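Local coordinates for putative amino acid binding protein (Streptococcus mutans, PDB 4C0R), which probably serves as the extracellular solute-binding protein that captures glutathione and hands it to the cystine ABC importer TcyBC, at residues Q148-S153 with Q174-L179. Numbering follows the deposited sequence. Where two conformers were deposited one is given.
Sequences QIRNVS and QGLDNL. With GDS (oxidized glutathione disulfide), chain C.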
loop_
_atom_site.group_PDB
_atom_site.type_symbol
_atom_site.label_atom_id
_atom_site.label_comp_id
_atom_site.label_asym_id
_atom_site.label_seq_id
_atom_site.Cartn_x
_atom_site.Cartn_y
_atom_site.Cartn_z
ATOM N N GLN A 148 -6.993 10.486 8.187
ATOM C CA GLN A 148 -7.281 11.349 7.065
ATOM C C GLN A 148 -8.672 11.048 6.531
ATOM O O GLN A 148 -9.432 11.996 6.187
ATOM C CB GLN A 148 -6.254 11.199 5.961
ATOM C CG GLN A 148 -4.780 11.507 6.360
ATOM C CD GLN A 148 -3.866 11.207 5.194
ATOM O OE1 GLN A 148 -4.061 11.725 4.138
ATOM N NE2 GLN A 148 -2.889 10.348 5.396
ATOM N N ILE A 149 -9.042 9.771 6.484
ATOM C CA ILE A 149 -10.369 9.396 6.025
ATOM C C ILE A 149 -11.454 9.933 6.966
ATOM O O ILE A 149 -12.444 10.544 6.534
ATOM C CB ILE A 149 -10.479 7.888 5.768
ATOM C CG1 ILE A 149 -9.600 7.537 4.579
ATOM C CG2 ILE A 149 -11.932 7.458 5.559
ATOM C CD1 ILE A 149 -9.537 6.068 4.271
ATOM N N ARG A 150 -11.244 9.778 8.266
ATOM C CA ARG A 150 -12.149 10.390 9.236
ATOM C C ARG A 150 -12.241 11.917 9.065
ATOM O O ARG A 150 -13.305 12.488 9.220
ATOM C CB ARG A 150 -11.709 10.037 10.647
ATOM C CG ARG A 150 -12.704 10.389 11.712
ATOM C CD ARG A 150 -12.206 9.909 13.060
ATOM N NE ARG A 150 -12.158 8.461 13.117
ATOM C CZ ARG A 150 -13.201 7.737 13.490
ATOM N NH1 ARG A 150 -14.339 8.327 13.833
ATOM N NH2 ARG A 150 -13.098 6.427 13.525
ATOM N N ASN A 151 -11.137 12.591 8.755
ATOM C CA ASN A 151 -11.152 14.049 8.532
ATOM C C ASN A 151 -12.049 14.435 7.345
ATOM O O ASN A 151 -12.657 15.509 7.326
ATOM C CB ASN A 151 -9.775 14.589 8.222
ATOM C CG ASN A 151 -8.943 14.825 9.468
ATOM O OD1 ASN A 151 -9.458 14.847 10.597
ATOM N ND2 ASN A 151 -7.652 15.009 9.269
ATOM N N VAL A 152 -12.126 13.571 6.345
ATOM C CA VAL A 152 -13.044 13.854 5.227
ATOM C C VAL A 152 -14.491 13.694 5.746
ATOM O O VAL A 152 -15.353 14.558 5.476
ATOM C CB VAL A 152 -12.765 12.909 4.004
ATOM C CG1 VAL A 152 -13.829 13.081 2.882
ATOM C CG2 VAL A 152 -11.401 13.173 3.433
ATOM N N SER A 153 -14.758 12.634 6.489
ATOM C CA SER A 153 -16.083 12.400 7.071
ATOM C C SER A 153 -16.495 13.628 7.888
ATOM O O SER A 153 -17.651 14.059 7.848
ATOM C CB SER A 153 -16.049 11.153 7.949
ATOM O OG SER A 153 -17.320 10.806 8.434
ATOM N N GLN A 174 -14.793 1.460 10.694
ATOM C CA GLN A 174 -14.952 2.656 11.540
ATOM C C GLN A 174 -16.348 3.274 11.437
ATOM O O GLN A 174 -16.624 4.314 12.058
ATOM C CB GLN A 174 -13.924 3.721 11.209
ATOM C CG GLN A 174 -12.470 3.264 11.347
ATOM C CD GLN A 174 -12.146 2.812 12.728
ATOM O OE1 GLN A 174 -12.398 3.536 13.704
ATOM N NE2 GLN A 174 -11.583 1.599 12.852
ATOM N N GLY A 175 -17.222 2.651 10.665
ATOM C CA GLY A 175 -18.614 3.071 10.603
ATOM C C GLY A 175 -18.792 4.485 10.060
ATOM O O GLY A 175 -19.674 5.217 10.494
ATOM N N LEU A 176 -17.958 4.852 9.094
ATOM C CA LEU A 176 -18.026 6.167 8.473
ATOM C C LEU A 176 -19.082 6.180 7.373
ATOM O O LEU A 176 -18.762 6.243 6.159
ATOM C CB LEU A 176 -16.663 6.532 7.939
ATOM C CG LEU A 176 -15.558 6.424 9.009
ATOM C CD1 LEU A 176 -14.232 6.777 8.415
ATOM C CD2 LEU A 176 -15.843 7.317 10.219
ATOM N N ASP A 177 -20.356 6.154 7.798
ATOM C CA ASP A 177 -21.463 5.888 6.891
ATOM C C ASP A 177 -21.857 7.080 6.047
ATOM O O ASP A 177 -22.763 6.988 5.236
ATOM C CB ASP A 177 -22.713 5.446 7.670
ATOM C CG ASP A 177 -22.889 6.182 8.958
ATOM O OD1 ASP A 177 -23.084 7.428 8.957
ATOM O OD2 ASP A 177 -22.890 5.502 10.015
ATOM N N ASN A 178 -21.176 8.194 6.216
ATOM C CA ASN A 178 -21.464 9.334 5.358
ATOM C C ASN A 178 -20.466 9.447 4.206
ATOM O O ASN A 178 -20.445 10.459 3.515
ATOM C CB ASN A 178 -21.460 10.607 6.172
ATOM C CG ASN A 178 -20.087 11.041 6.548
ATOM O OD1 ASN A 178 -19.224 10.209 6.904
ATOM N ND2 ASN A 178 -19.843 12.323 6.441
ATOM N N LEU A 179 -19.611 8.430 4.048
ATOM C CA LEU A 179 -18.608 8.446 2.977
ATOM C C LEU A 179 -18.921 7.412 1.934
ATOM O O LEU A 179 -19.551 6.373 2.216
ATOM C CB LEU A 179 -17.188 8.169 3.521
ATOM C CG LEU A 179 -16.597 9.204 4.492
ATOM C CD1 LEU A 179 -15.202 8.789 4.945
ATOM C CD2 LEU A 179 -16.590 10.576 3.834
HETATM C CD1 GDS C . 3.625 9.010 7.780
HETATM N N2 GDS C . 2.162 8.878 7.788
HETATM C CA2 GDS C . 1.673 7.610 8.192
HETATM C C2 GDS C . 1.506 7.325 9.643
HETATM O O2 GDS C . 1.503 6.150 10.065
HETATM C CB2 GDS C . 1.333 6.508 7.264
HETATM S SG2 GDS C . 1.406 6.979 5.550
HETATM N N3 GDS C . 1.350 8.457 10.532
HETATM C CA3 GDS C . 1.275 8.236 11.976
HETATM C C3 GDS C . 2.648 8.676 12.476
HETATM O OE3 GDS C . 2.777 9.277 13.588
HETATM O OE4 GDS C . 3.701 8.474 11.805
HETATM N N4 GDS C . -0.431 5.953 3.081
HETATM C CA4 GDS C . -1.529 6.854 3.341
HETATM C C4 GDS C . -1.439 8.048 2.456
HETATM O OE5 GDS C . -0.783 8.020 1.370
HETATM O OE6 GDS C . -2.099 9.066 2.807
HETATM C C5 GDS C . -0.299 4.786 3.896
HETATM O O5 GDS C . -1.134 4.548 4.767
HETATM C CA5 GDS C . 0.918 4.018 3.638
HETATM N N5 GDS C . 1.388 3.906 2.319
HETATM C CB5 GDS C . 1.934 4.109 4.729
HETATM S SG5 GDS C . 2.736 5.734 4.651
HETATM C CA6 GDS C . 0.905 3.708 -2.375
HETATM C C6 GDS C . 2.406 3.824 -2.585
HETATM O OE7 GDS C . 2.955 4.945 -2.402
HETATM O OE8 GDS C . 3.090 2.826 -2.916
HETATM N N6 GDS C . 0.492 2.383 -2.875
HETATM C CB6 GDS C . 0.541 3.907 -0.949
HETATM C CG6 GDS C . 1.523 3.119 -0.052
HETATM C CD6 GDS C . 0.900 3.054 1.326
HETATM O O6 GDS C . -0.004 2.280 1.671
#
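Asn178 closes on Ser153 with both ends of its amide. Ser153 OG gives its proton to Asn178 OD1 at 2.5 Å, tilted 22° from the carbonyl plane, and Asn178 ND2 donates over 3.1 Å to Ser153 O, lying in that carbonyl's plane on a lone pair. Two bonds to one residue fix the rotation of the amide, and the second occupies a carbonyl at the end of helix 145-153. The amide gets there because CG of Asn178 sits between backbone N and carbonyl carbon (chi1 74°), on a type I turn from Leu176 to Leu179.

Leu176 and Leu179, at the two ends of that turn, supply the apolar layer. Ile149 CG2 meets both, Leu176 CD1 at 3.7 Å and Leu179 CD1 at 3.6 Å; Leu179 CD2 continues to Val152 CG1 at 3.8 Å and lies against Ser153 CA. Ile170 and Ile171 of helix 164-173 and Val94 of strand 81-96 extend the layer. In this family 3 solute-binding protein, with its periplasmic-binding-protein fold of two lobes around the ligand, the loop joins helix 164-173, which ends in a Schellman motif at Gly175, to strand 179-183 while packing on helix 145-153.

On the more exposed side, in one of two modelled Arg150 conformers and so tentatively, Leu176 CD2 sits over one guanidinium face, off-centre, 3.9 Å above the plane. Gln174 comes to the edge, its amide turned 77° from that plane, with OE1 3.0 Å from Arg150 NH2.

Gln148 faces the ligand pocket instead: NE2 donates to OE6 of the oxidized glutathione disulfide at 3.0 Å, while Lys160 NZ hydrogen-bonds to both Gln148 OE1 and the ligand.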